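Local coordinates for protein D-alanyl-lipoteichoic acid synthetase (Streptococcus pneumoniae, PDB 3BMA) that takes part in lipoteichoic acid biosynthesis at the cell membrane, probably in decorating the polymer with D-alanine, at residues K362-D365 with P366-N370; D218-Y222 with Q223-D227; P95-N99 with K100-Y104; A18-T22 with I23-K27; Q319-R322 with Y323-S327. The protein carries 1 engineered substitution. All coordinates share one frame; numbering follows the deposited sequence. Where two conformers were deposited one is given.

Contact 1: residues K362-D365 with P366-N370; sequences KAVD and PFLSN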
# COMPACT_ATOMS: atom_id res chain seq x y z
N LYS C 362 -11.88 -17.60 -49.76
CA LYS C 362 -11.13 -17.10 -50.93
C LYS C 362 -10.44 -15.75 -50.69
O LYS C 362 -9.49 -15.40 -51.39
CB LYS C 362 -12.04 -17.01 -52.16
CG LYS C 362 -12.36 -18.35 -52.81
CD LYS C 362 -13.52 -18.24 -53.78
CE LYS C 362 -14.10 -19.61 -54.11
NZ LYS C 362 -15.45 -19.51 -54.73
N ALA C 363 -10.93 -14.99 -49.70
CA ALA C 363 -10.30 -13.73 -49.33
C ALA C 363 -9.44 -13.87 -48.08
O ALA C 363 -8.42 -13.20 -47.94
CB ALA C 363 -11.36 -12.65 -49.13
N VAL C 364 -9.85 -14.77 -47.19
CA VAL C 364 -9.22 -14.91 -45.87
C VAL C 364 -8.00 -15.84 -45.90
O VAL C 364 -6.93 -15.47 -45.42
CB VAL C 364 -10.26 -15.30 -44.78
CG1 VAL C 364 -9.59 -15.64 -43.47
CG2 VAL C 364 -11.24 -14.17 -44.56
N ASP C 365 -8.17 -17.04 -46.47
CA ASP C 365 -7.06 -18.00 -46.59
C ASP C 365 -5.77 -17.46 -47.25
O ASP C 365 -4.72 -17.57 -46.64
CB ASP C 365 -7.50 -19.33 -47.22
CG ASP C 365 -6.34 -20.30 -47.41
OD1 ASP C 365 -5.83 -20.83 -46.40
OD2 ASP C 365 -5.95 -20.52 -48.57
N PRO C 366 -5.85 -16.86 -48.48
CA PRO C 366 -4.62 -16.32 -49.08
C PRO C 366 -3.97 -15.20 -48.27
O PRO C 366 -2.75 -15.04 -48.31
CB PRO C 366 -5.10 -15.77 -50.42
CG PRO C 366 -6.35 -16.49 -50.70
CD PRO C 366 -7.00 -16.64 -49.37
N PHE C 367 -4.79 -14.42 -47.56
CA PHE C 367 -4.32 -13.35 -46.68
C PHE C 367 -3.55 -13.89 -45.47
O PHE C 367 -2.46 -13.40 -45.15
CB PHE C 367 -5.50 -12.48 -46.24
CG PHE C 367 -5.15 -11.43 -45.21
CD1 PHE C 367 -4.44 -10.29 -45.57
CD2 PHE C 367 -5.55 -11.57 -43.89
CE1 PHE C 367 -4.12 -9.32 -44.63
CE2 PHE C 367 -5.24 -10.61 -42.94
CZ PHE C 367 -4.52 -9.48 -43.31
N LEU C 368 -4.11 -14.90 -44.82
CA LEU C 368 -3.50 -15.48 -43.62
C LEU C 368 -2.36 -16.45 -43.93
O LEU C 368 -1.44 -16.59 -43.13
CB LEU C 368 -4.56 -16.17 -42.74
CG LEU C 368 -5.70 -15.35 -42.13
CD1 LEU C 368 -6.59 -16.26 -41.31
CD2 LEU C 368 -5.20 -14.20 -41.26
N SER C 369 -2.43 -17.13 -45.08
CA SER C 369 -1.38 -18.06 -45.51
C SER C 369 -0.09 -17.35 -45.89
O SER C 369 1.00 -17.93 -45.82
CB SER C 369 -1.84 -18.92 -46.69
OG SER C 369 -3.03 -19.63 -46.36
N ASN C 370 -0.21 -16.09 -46.30
CA ASN C 370 0.93 -15.24 -46.65
C ASN C 370 0.97 -14.01 -45.75
O ASN C 370 0.53 -12.94 -46.16
CB ASN C 370 0.85 -14.82 -48.12
CG ASN C 370 0.78 -16.00 -49.06
OD1 ASN C 370 1.79 -16.61 -49.39
ND2 ASN C 370 -0.43 -16.31 -49.52
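Leu368 N donates to Val364 O over 2.9 Å and Ser369 N to Asp365 O over 2.8 Å, the closing i to i+4 bonds of helix 355-369. This helix packs against the parallel sheet of an SGNH-hydrolase-like alpha/beta domain. Pro366 has no N-H to offer the preceding turn, and the helix kinks there; its ring atom CG rests 3.4 Å from Lys362 O. Val364 and Leu368 run alongside each other off one face of the helix, with Val364 CG1 3.7 Å from Leu368 CD1; both pack on the sheet, Val364 on Val103 and Ile295, Leu368 on Val44 and Phe46. Elsewhere on the helix, Ser369 folds back on Asp365. With OG beside its own backbone N (chi1 -57°), its hydroxyl donates to Asp365 O at 2.7 Å from above the carbonyl plane, while Ser369 N approaches the same oxygen almost head-on. Two bonds thus grip this oxygen. Asp365 OD1 is also near, 3.0 Å from Ser369 OG, but its main partners are Arg69, in a salt bridge, and Tyr71 OH. Asn370 ND2 reaches back to Pro366 O at 2.9 Å, on a lone pair in the carbonyl plane, with an N-H...O angle of 167°.

Contact 2: residues D218-Y222 with Q223-D227; sequences DQFSY and QAIED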
# COMPACT_ATOMS: atom_id res chain seq x y z
N ASP C 218 -10.24 -35.28 -49.78
CA ASP C 218 -8.88 -35.26 -49.23
C ASP C 218 -7.94 -34.31 -49.99
O ASP C 218 -6.91 -33.91 -49.46
CB ASP C 218 -8.29 -36.67 -49.17
CG ASP C 218 -9.16 -37.63 -48.37
OD1 ASP C 218 -10.30 -37.92 -48.81
OD2 ASP C 218 -8.70 -38.09 -47.31
N GLN C 219 -8.31 -33.97 -51.22
CA GLN C 219 -7.58 -32.97 -52.00
C GLN C 219 -8.37 -31.66 -52.10
O GLN C 219 -9.55 -31.67 -52.47
CB GLN C 219 -7.21 -33.49 -53.39
CG GLN C 219 -5.98 -34.38 -53.40
CD GLN C 219 -5.11 -34.17 -54.62
OE1 GLN C 219 -4.01 -33.62 -54.52
NE2 GLN C 219 -5.60 -34.59 -55.79
N PHE C 220 -7.71 -30.56 -51.77
CA PHE C 220 -8.38 -29.26 -51.70
C PHE C 220 -8.68 -28.65 -53.06
O PHE C 220 -7.77 -28.42 -53.87
CB PHE C 220 -7.57 -28.27 -50.85
CG PHE C 220 -8.20 -26.91 -50.72
CD1 PHE C 220 -9.26 -26.70 -49.85
CD2 PHE C 220 -7.74 -25.83 -51.49
CE1 PHE C 220 -9.86 -25.45 -49.73
CE2 PHE C 220 -8.34 -24.58 -51.38
CZ PHE C 220 -9.40 -24.39 -50.50
N SER C 221 -9.96 -28.41 -53.30
CA SER C 221 -10.43 -27.57 -54.41
C SER C 221 -11.77 -26.96 -54.02
O SER C 221 -12.63 -27.65 -53.46
CB SER C 221 -10.52 -28.36 -55.72
OG SER C 221 -11.86 -28.57 -56.12
N TYR C 222 -11.95 -25.68 -54.33
CA TYR C 222 -13.17 -24.94 -53.98
C TYR C 222 -14.42 -25.48 -54.67
O TYR C 222 -15.49 -25.47 -54.07
CB TYR C 222 -13.01 -23.46 -54.30
CG TYR C 222 -12.20 -22.69 -53.28
CD1 TYR C 222 -10.89 -22.29 -53.57
CD2 TYR C 222 -12.73 -22.35 -52.04
CE1 TYR C 222 -10.14 -21.57 -52.65
CE2 TYR C 222 -11.98 -21.64 -51.11
CZ TYR C 222 -10.69 -21.26 -51.42
OH TYR C 222 -9.94 -20.55 -50.50
N GLN C 223 -14.28 -25.95 -55.90
CA GLN C 223 -15.41 -26.48 -56.67
C GLN C 223 -15.88 -27.85 -56.17
O GLN C 223 -17.08 -28.13 -56.17
CB GLN C 223 -15.09 -26.52 -58.17
CG GLN C 223 -16.30 -26.66 -59.09
CD GLN C 223 -17.30 -25.52 -58.93
OE1 GLN C 223 -16.96 -24.35 -59.12
NE2 GLN C 223 -18.54 -25.86 -58.59
N ALA C 224 -14.94 -28.69 -55.76
CA ALA C 224 -15.26 -30.02 -55.23
C ALA C 224 -15.94 -29.93 -53.87
O ALA C 224 -16.89 -30.67 -53.60
CB ALA C 224 -14.01 -30.90 -55.14
N ILE C 225 -15.46 -29.02 -53.02
CA ILE C 225 -16.08 -28.75 -51.72
C ILE C 225 -17.48 -28.17 -51.92
O ILE C 225 -18.42 -28.58 -51.22
CB ILE C 225 -15.19 -27.83 -50.84
CG1 ILE C 225 -13.89 -28.55 -50.47
CG2 ILE C 225 -15.93 -27.41 -49.55
CD1 ILE C 225 -12.80 -27.63 -49.99
N GLU C 226 -17.61 -27.27 -52.90
CA GLU C 226 -18.90 -26.65 -53.24
C GLU C 226 -19.97 -27.69 -53.57
O GLU C 226 -21.13 -27.49 -53.22
CB GLU C 226 -18.76 -25.63 -54.38
CG GLU C 226 -20.02 -24.82 -54.66
CD GLU C 226 -19.78 -23.58 -55.50
OE1 GLU C 226 -20.21 -23.58 -56.68
OE2 GLU C 226 -19.16 -22.63 -54.99
N ASP C 227 -19.58 -28.79 -54.22
CA ASP C 227 -20.48 -29.91 -54.52
C ASP C 227 -21.04 -30.58 -53.26
O ASP C 227 -22.22 -30.91 -53.21
CB ASP C 227 -19.77 -30.96 -55.40
CG ASP C 227 -19.33 -30.41 -56.75
OD1 ASP C 227 -19.78 -29.31 -57.15
OD2 ASP C 227 -18.53 -31.09 -57.42
O HOH W 1 -16.40 -22.20 -54.58
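Ser221 O accepts from Ile225 N at 3.2 Å and Tyr222 O from Glu226 N at 3.0 Å, the opening turn of helix 222-235 as it follows a loop. Ser221 is the N-cap: its OG takes the N-H of Ala224 at 3.1 Å with an angle of 159°, the capping bond of the first turn. The same OG also touches Ala224 CB. Ahead of the cap, Phe220 holds its CG anti to the backbone N (chi1 -180°), which brings CD1 to 3.7 Å from Ile225 CD1; the two side chains meet at a slant rather than squarely. Phe220 CZ lies over one face of the Tyr222 ring, 3.5 Å above the plane and offset toward the rim, while Tyr222 OH sits in plane at the edge of the Phe220 ring. The two aromatic side chains face helix 355-369, where Tyr222 OH makes a weak hydrogen bond to Asp361, and Phe220 also meets Tyr67 edge-to-face. On the outer part of the turn, Gln223 NE2 makes a weak bond to Glu226 OE1. A water donates to Glu226 OE2 at 2.8 Å and, weakly, to Tyr222 O at 3.4 Å.

Contact 3: residues P95-N99 with K100-Y104; sequences PQLEN and KQVVY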
# COMPACT_ATOMS: atom_id res chain seq x y z
N PRO C 95 -0.08 -8.57 -25.73
CA PRO C 95 1.16 -9.07 -26.35
C PRO C 95 0.94 -10.18 -27.38
O PRO C 95 1.79 -10.40 -28.24
CB PRO C 95 1.96 -9.62 -25.15
CG PRO C 95 1.27 -9.10 -23.93
CD PRO C 95 -0.16 -8.97 -24.32
N GLN C 96 -0.21 -10.85 -27.29
CA GLN C 96 -0.58 -11.94 -28.21
C GLN C 96 -1.17 -11.41 -29.52
O GLN C 96 -1.35 -12.17 -30.48
CB GLN C 96 -1.58 -12.89 -27.53
CG GLN C 96 -0.96 -13.88 -26.55
CD GLN C 96 -0.49 -13.25 -25.25
OE1 GLN C 96 0.65 -13.48 -24.83
NE2 GLN C 96 -1.35 -12.46 -24.62
N LEU C 97 -1.47 -10.11 -29.55
CA LEU C 97 -2.01 -9.46 -30.74
C LEU C 97 -0.95 -8.63 -31.47
O LEU C 97 -1.11 -8.36 -32.66
CB LEU C 97 -3.20 -8.56 -30.39
CG LEU C 97 -4.47 -9.19 -29.82
CD1 LEU C 97 -5.47 -8.10 -29.53
CD2 LEU C 97 -5.07 -10.23 -30.76
N GLU C 98 0.10 -8.24 -30.75
CA GLU C 98 1.20 -7.42 -31.26
C GLU C 98 1.84 -7.99 -32.53
O GLU C 98 2.29 -9.15 -32.53
CB GLU C 98 2.26 -7.23 -30.17
CG GLU C 98 3.31 -6.15 -30.45
CD GLU C 98 2.85 -4.75 -30.07
OE1 GLU C 98 1.90 -4.62 -29.26
OE2 GLU C 98 3.45 -3.77 -30.57
N ASN C 99 1.85 -7.18 -33.59
CA ASN C 99 2.38 -7.51 -34.93
C ASN C 99 1.77 -8.76 -35.57
O ASN C 99 2.48 -9.58 -36.16
CB ASN C 99 3.92 -7.62 -34.95
CG ASN C 99 4.60 -6.48 -34.22
OD1 ASN C 99 5.26 -6.69 -33.20
ND2 ASN C 99 4.48 -5.26 -34.75
N LYS C 100 0.45 -8.90 -35.46
CA LYS C 100 -0.21 -10.12 -35.91
C LYS C 100 -1.40 -9.91 -36.84
O LYS C 100 -1.92 -8.81 -36.95
CB LYS C 100 -0.58 -11.00 -34.71
CG LYS C 100 0.35 -12.19 -34.57
CD LYS C 100 0.87 -12.37 -33.16
CE LYS C 100 2.03 -13.34 -33.15
NZ LYS C 100 2.71 -13.38 -31.83
N GLN C 101 -1.80 -10.97 -37.53
CA GLN C 101 -2.98 -10.91 -38.38
C GLN C 101 -4.22 -11.37 -37.62
O GLN C 101 -4.16 -12.35 -36.87
CB GLN C 101 -2.78 -11.75 -39.64
CG GLN C 101 -1.80 -11.16 -40.65
CD GLN C 101 -1.73 -11.98 -41.93
OE1 GLN C 101 -1.66 -13.21 -41.90
NE2 GLN C 101 -1.74 -11.29 -43.06
N VAL C 102 -5.33 -10.66 -37.82
CA VAL C 102 -6.63 -11.07 -37.27
C VAL C 102 -7.76 -11.03 -38.33
O VAL C 102 -7.59 -10.43 -39.40
CB VAL C 102 -7.06 -10.23 -36.01
CG1 VAL C 102 -5.95 -10.16 -34.96
CG2 VAL C 102 -7.52 -8.84 -36.40
N VAL C 103 -8.88 -11.67 -38.01
CA VAL C 103 -10.12 -11.56 -38.79
C VAL C 103 -11.15 -10.84 -37.92
O VAL C 103 -11.39 -11.24 -36.79
CB VAL C 103 -10.67 -12.95 -39.22
CG1 VAL C 103 -12.05 -12.82 -39.86
CG2 VAL C 103 -9.72 -13.63 -40.16
N TYR C 104 -11.73 -9.77 -38.44
CA TYR C 104 -12.73 -9.00 -37.70
C TYR C 104 -14.00 -8.82 -38.53
O TYR C 104 -14.00 -8.06 -39.50
CB TYR C 104 -12.15 -7.65 -37.28
CG TYR C 104 -12.93 -6.95 -36.19
CD1 TYR C 104 -12.67 -7.22 -34.85
CD2 TYR C 104 -13.93 -6.03 -36.50
CE1 TYR C 104 -13.39 -6.60 -33.85
CE2 TYR C 104 -14.66 -5.41 -35.50
CZ TYR C 104 -14.38 -5.69 -34.18
OH TYR C 104 -15.09 -5.08 -33.18
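Lys100 lays its aliphatic chain back alongside the turn that precedes it: CB is 3.4 Å from Leu97 O, and CD passes 3.5 Å from Gln96 O and 3.6 Å from Glu98 O. Methylene groups thus run past three successive carbonyl oxygens, with the chain bent at chi2 (132°). The second meeting of side chains is apolar and looser. Leu97 CD2 stands 4.3 Å from Val102 CG1, the leucine pointing away from the strand segment and the valine toward the turn. Both touch Pro45 of strand 43-47, and Leu97 also rests on Met90 of helix 83-90. The backbone reverses in a type II beta turn from Leu97 to Lys100, with Asn99 at positive phi (55°). Lys100 N gives Leu97 O a weak bond of 3.3 Å, bent to 121°. Backbone bonds between Asn99 and Ser288, in the loop before strand 291-296, and between Lys100 and Asn291, at the start of that strand, tie the turn to it. The turn leads from helix 94-97 into strand 101-105, at the end of a beta-alpha-beta crossover from strand 72-76 that skips the intervening strand 43-47, within the parallel sheet of an SGNH-like alpha/beta fold.

Contact 4: residues A18-T22 with I23-K27; sequences AVATT and IDSFK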
# COMPACT_ATOMS: atom_id res chain seq x y z
N ALA C 18 -10.37 -23.36 -29.18
CA ALA C 18 -10.46 -22.58 -30.41
C ALA C 18 -11.83 -22.64 -31.08
O ALA C 18 -12.26 -21.67 -31.70
CB ALA C 18 -9.39 -23.03 -31.38
N VAL C 19 -12.50 -23.78 -30.93
CA VAL C 19 -13.79 -24.01 -31.59
C VAL C 19 -14.95 -24.20 -30.61
O VAL C 19 -16.07 -24.51 -31.03
CB VAL C 19 -13.71 -25.23 -32.55
CG1 VAL C 19 -12.65 -25.01 -33.61
CG2 VAL C 19 -13.44 -26.51 -31.78
N ALA C 20 -14.69 -23.99 -29.32
CA ALA C 20 -15.71 -24.17 -28.27
C ALA C 20 -16.86 -23.18 -28.37
O ALA C 20 -18.02 -23.54 -28.11
CB ALA C 20 -15.08 -24.09 -26.88
N THR C 21 -16.54 -21.95 -28.76
CA THR C 21 -17.49 -20.83 -28.82
C THR C 21 -18.44 -20.77 -27.61
O THR C 21 -19.66 -20.73 -27.76
CB THR C 21 -18.29 -20.77 -30.16
OG1 THR C 21 -18.94 -22.03 -30.41
CG2 THR C 21 -17.36 -20.44 -31.33
N THR C 22 -17.85 -20.81 -26.42
CA THR C 22 -18.59 -20.64 -25.18
C THR C 22 -18.31 -19.24 -24.66
O THR C 22 -17.52 -18.50 -25.26
CB THR C 22 -18.21 -21.69 -24.10
OG1 THR C 22 -16.78 -21.75 -23.96
CG2 THR C 22 -18.75 -23.07 -24.48
N ILE C 23 -18.95 -18.88 -23.55
CA ILE C 23 -18.71 -17.61 -22.88
C ILE C 23 -17.29 -17.61 -22.32
O ILE C 23 -16.58 -16.62 -22.43
CB ILE C 23 -19.77 -17.34 -21.78
CG1 ILE C 23 -21.17 -17.23 -22.41
CG2 ILE C 23 -19.46 -16.05 -21.03
CD1 ILE C 23 -22.30 -17.49 -21.44
N ASP C 24 -16.89 -18.76 -21.76
CA ASP C 24 -15.56 -18.96 -21.18
C ASP C 24 -14.41 -18.78 -22.17
O ASP C 24 -13.45 -18.09 -21.87
CB ASP C 24 -15.47 -20.33 -20.51
CG ASP C 24 -16.11 -20.36 -19.12
OD1 ASP C 24 -15.95 -21.39 -18.43
OD2 ASP C 24 -16.77 -19.37 -18.73
N SER C 25 -14.52 -19.38 -23.36
CA SER C 25 -13.48 -19.27 -24.38
C SER C 25 -13.26 -17.83 -24.83
O SER C 25 -12.17 -17.46 -25.26
CB SER C 25 -13.78 -20.18 -25.59
OG SER C 25 -14.92 -19.73 -26.31
N PHE C 26 -14.31 -17.01 -24.71
CA PHE C 26 -14.24 -15.60 -25.04
C PHE C 26 -13.76 -14.70 -23.88
O PHE C 26 -12.80 -13.94 -24.06
CB PHE C 26 -15.58 -15.10 -25.58
CG PHE C 26 -15.55 -13.67 -26.05
CD1 PHE C 26 -15.07 -13.36 -27.31
CD2 PHE C 26 -16.01 -12.64 -25.23
CE1 PHE C 26 -15.03 -12.04 -27.74
CE2 PHE C 26 -15.97 -11.32 -25.65
CZ PHE C 26 -15.49 -11.02 -26.92
N LYS C 27 -14.43 -14.77 -22.73
CA LYS C 27 -14.16 -13.83 -21.63
C LYS C 27 -12.92 -14.17 -20.78
O LYS C 27 -12.27 -13.28 -20.25
CB LYS C 27 -15.41 -13.60 -20.75
CG LYS C 27 -15.75 -14.71 -19.77
CD LYS C 27 -16.85 -14.27 -18.82
CE LYS C 27 -17.00 -15.23 -17.64
NZ LYS C 27 -17.46 -16.59 -18.05
O HOH W 2 -13.89 -20.58 -28.98
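Phe26 approaches Thr22 with its CB rather than its ring: CB is 3.9 Å from Thr22 O, while its CG, anti to the backbone N (chi1 -175°), carries the ring to Leu76 of strand 72-76. The other flat group, the carboxylate of Asp24, is carried past the cap: Asp24 CB lies 4.0 Å from Thr22 OG1. Lys27 NZ, three residues on, lies 2.9 Å from Asp24 OD2 in a salt bridge, but the lysine was modelled in two conformers, so this pairing is tentative. Glu28 OE2 lies close to the same oxygen, a like charge. Polar contact across the segments centres on Thr22, the N-cap of the short helix 23-27. Its OG1 sits between the backbone N and the carbonyl carbon, from where it accepts a weak but fairly straight bond from Ser25 N, 3.3 Å long with an angle of 162°. Ser25 OG comes 3.1 Å from Thr22 O, a contact whose proton is not settled. It also bonds a water at 3.0 Å, and that water accepts from Thr21 N at 3.0 Å, bridging the loop to the helix. Thr21 itself has positive phi (42°) and turns its hydroxyl onto Ala20 O in a weak bond. Further back, Ala20 CB touches Ser25 CB, while the side chain of Ser25 also reaches Tyr74 of strand 72-76.

Contact 5: residues Q319-R322 with Y323-S327; sequences QKIR and YQLES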
# COMPACT_ATOMS: atom_id res chain seq x y z
N GLN C 319 -20.86 1.90 -47.00
CA GLN C 319 -20.03 3.02 -47.43
C GLN C 319 -19.53 3.86 -46.25
O GLN C 319 -18.41 4.36 -46.28
CB GLN C 319 -20.81 3.91 -48.41
CG GLN C 319 -20.89 3.38 -49.83
CD GLN C 319 -22.00 4.04 -50.65
OE1 GLN C 319 -22.07 5.26 -50.75
NE2 GLN C 319 -22.87 3.22 -51.24
N LYS C 320 -20.36 3.99 -45.22
CA LYS C 320 -19.99 4.72 -44.01
C LYS C 320 -18.96 3.95 -43.18
O LYS C 320 -18.04 4.55 -42.60
CB LYS C 320 -21.23 5.03 -43.16
CG LYS C 320 -21.00 6.14 -42.15
CD LYS C 320 -22.21 6.41 -41.28
CE LYS C 320 -21.77 7.12 -40.01
NZ LYS C 320 -22.90 7.66 -39.22
N ILE C 321 -19.11 2.63 -43.16
CA ILE C 321 -18.18 1.71 -42.50
C ILE C 321 -16.82 1.72 -43.21
O ILE C 321 -15.79 1.95 -42.58
CB ILE C 321 -18.77 0.27 -42.39
CG1 ILE C 321 -19.86 0.22 -41.32
CG2 ILE C 321 -17.68 -0.76 -42.06
CD1 ILE C 321 -20.80 -0.96 -41.41
N ARG C 322 -16.85 1.49 -44.53
CA ARG C 322 -15.65 1.44 -45.36
C ARG C 322 -14.84 2.73 -45.30
O ARG C 322 -13.62 2.68 -45.33
CB ARG C 322 -16.01 1.11 -46.81
CG ARG C 322 -16.37 -0.36 -47.08
CD ARG C 322 -16.48 -0.61 -48.57
NE ARG C 322 -15.16 -0.57 -49.22
CZ ARG C 322 -14.61 -1.58 -49.88
NH1 ARG C 322 -15.26 -2.72 -50.03
NH2 ARG C 322 -13.41 -1.44 -50.42
N TYR C 323 -15.51 3.87 -45.21
CA TYR C 323 -14.82 5.15 -45.09
C TYR C 323 -14.02 5.26 -43.79
O TYR C 323 -12.89 5.72 -43.81
CB TYR C 323 -15.78 6.34 -45.22
CG TYR C 323 -15.08 7.68 -45.11
CD1 TYR C 323 -14.29 8.16 -46.16
CD2 TYR C 323 -15.19 8.45 -43.96
CE1 TYR C 323 -13.63 9.38 -46.06
CE2 TYR C 323 -14.54 9.68 -43.85
CZ TYR C 323 -13.77 10.13 -44.90
OH TYR C 323 -13.12 11.34 -44.80
N GLN C 324 -14.63 4.83 -42.68
CA GLN C 324 -13.97 4.83 -41.38
C GLN C 324 -12.71 3.96 -41.38
O GLN C 324 -11.68 4.34 -40.82
CB GLN C 324 -14.93 4.37 -40.29
CG GLN C 324 -14.44 4.63 -38.86
CD GLN C 324 -15.48 4.36 -37.80
OE1 GLN C 324 -16.61 3.97 -38.09
NE2 GLN C 324 -15.11 4.59 -36.54
N LEU C 325 -12.81 2.81 -42.03
CA LEU C 325 -11.67 1.90 -42.17
C LEU C 325 -10.61 2.47 -43.10
O LEU C 325 -9.47 2.69 -42.69
CB LEU C 325 -12.14 0.53 -42.67
CG LEU C 325 -13.25 -0.23 -41.94
CD1 LEU C 325 -13.53 -1.56 -42.62
CD2 LEU C 325 -12.90 -0.44 -40.47
N GLU C 326 -11.00 2.74 -44.35
CA GLU C 326 -10.06 3.09 -45.42
C GLU C 326 -9.40 4.46 -45.30
O GLU C 326 -8.25 4.61 -45.70
CB GLU C 326 -10.71 2.93 -46.80
CG GLU C 326 -10.81 1.48 -47.23
CD GLU C 326 -11.61 1.28 -48.50
OE1 GLU C 326 -12.78 1.71 -48.55
OE2 GLU C 326 -11.07 0.66 -49.44
N SER C 327 -10.11 5.44 -44.74
CA SER C 327 -9.53 6.78 -44.55
C SER C 327 -8.47 6.79 -43.45
O SER C 327 -7.75 7.77 -43.28
CB SER C 327 -10.60 7.83 -44.27
OG SER C 327 -11.15 7.68 -42.97
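Arg322 starts its approach to Glu326 at CB, 3.7 Å from Glu326 OE1, with CG beside its own backbone N (chi1 -76°). The chain then runs extended to CD and bends at chi3, bringing NE to 3.4 Å from Glu326 OE1 in a weak bond. CZ follows at 4.0 Å from the same oxygen. At the tip the two nitrogens part ways: NH2 meets Glu326 OE2 at 3.3 Å, while NH1 makes a salt bridge to Asp335 of strand 333-335. This is the i to i+4 ion pair of a helix, here helix 311-326, with the two side chains running alongside each other. The pairing is not coplanar. Guanidinium and carboxylate planes stand 63° apart, and NH2 reaches OE2 from above the carboxylate plane, consistent with the rather long bonds. In the backbone, Glu326 N donates to Arg322 O at 2.8 Å. The buried face of the helix carries Ile321 and Leu325, whose CG2 and CD1 are 4.3 Å apart, against strand 291-296 and helix 274-287. On a further side, Ser327 closes the last turn: its OG, 2.8 Å away, and its N reach Tyr323 O from opposite faces of the carbonyl plane.

From the N terminus the order is contact 4, contact 3, contact 2, contact 5 and contact 1. Each is a single local turn, and all lie in series, so none encloses or crosses another. Contact 4 opens helix 23-27 beside strand 72-76, at one end of the sheet in this chain; contact 3 joins helix 94-97 to strand 101-105 in the middle of the sheet, and contact 2 starts helix 222-235 at the surface. Contact 5 ends helix 311-326 near strand 333-335, at the sheet's other end in this chain, about 30 Å from contact 4 between centres. Contact 1 links two of them: its helix end probably hydrogen-bonds Gln101 of contact 3, and its Lys362 and Asp365 pack on Tyr222 of contact 2.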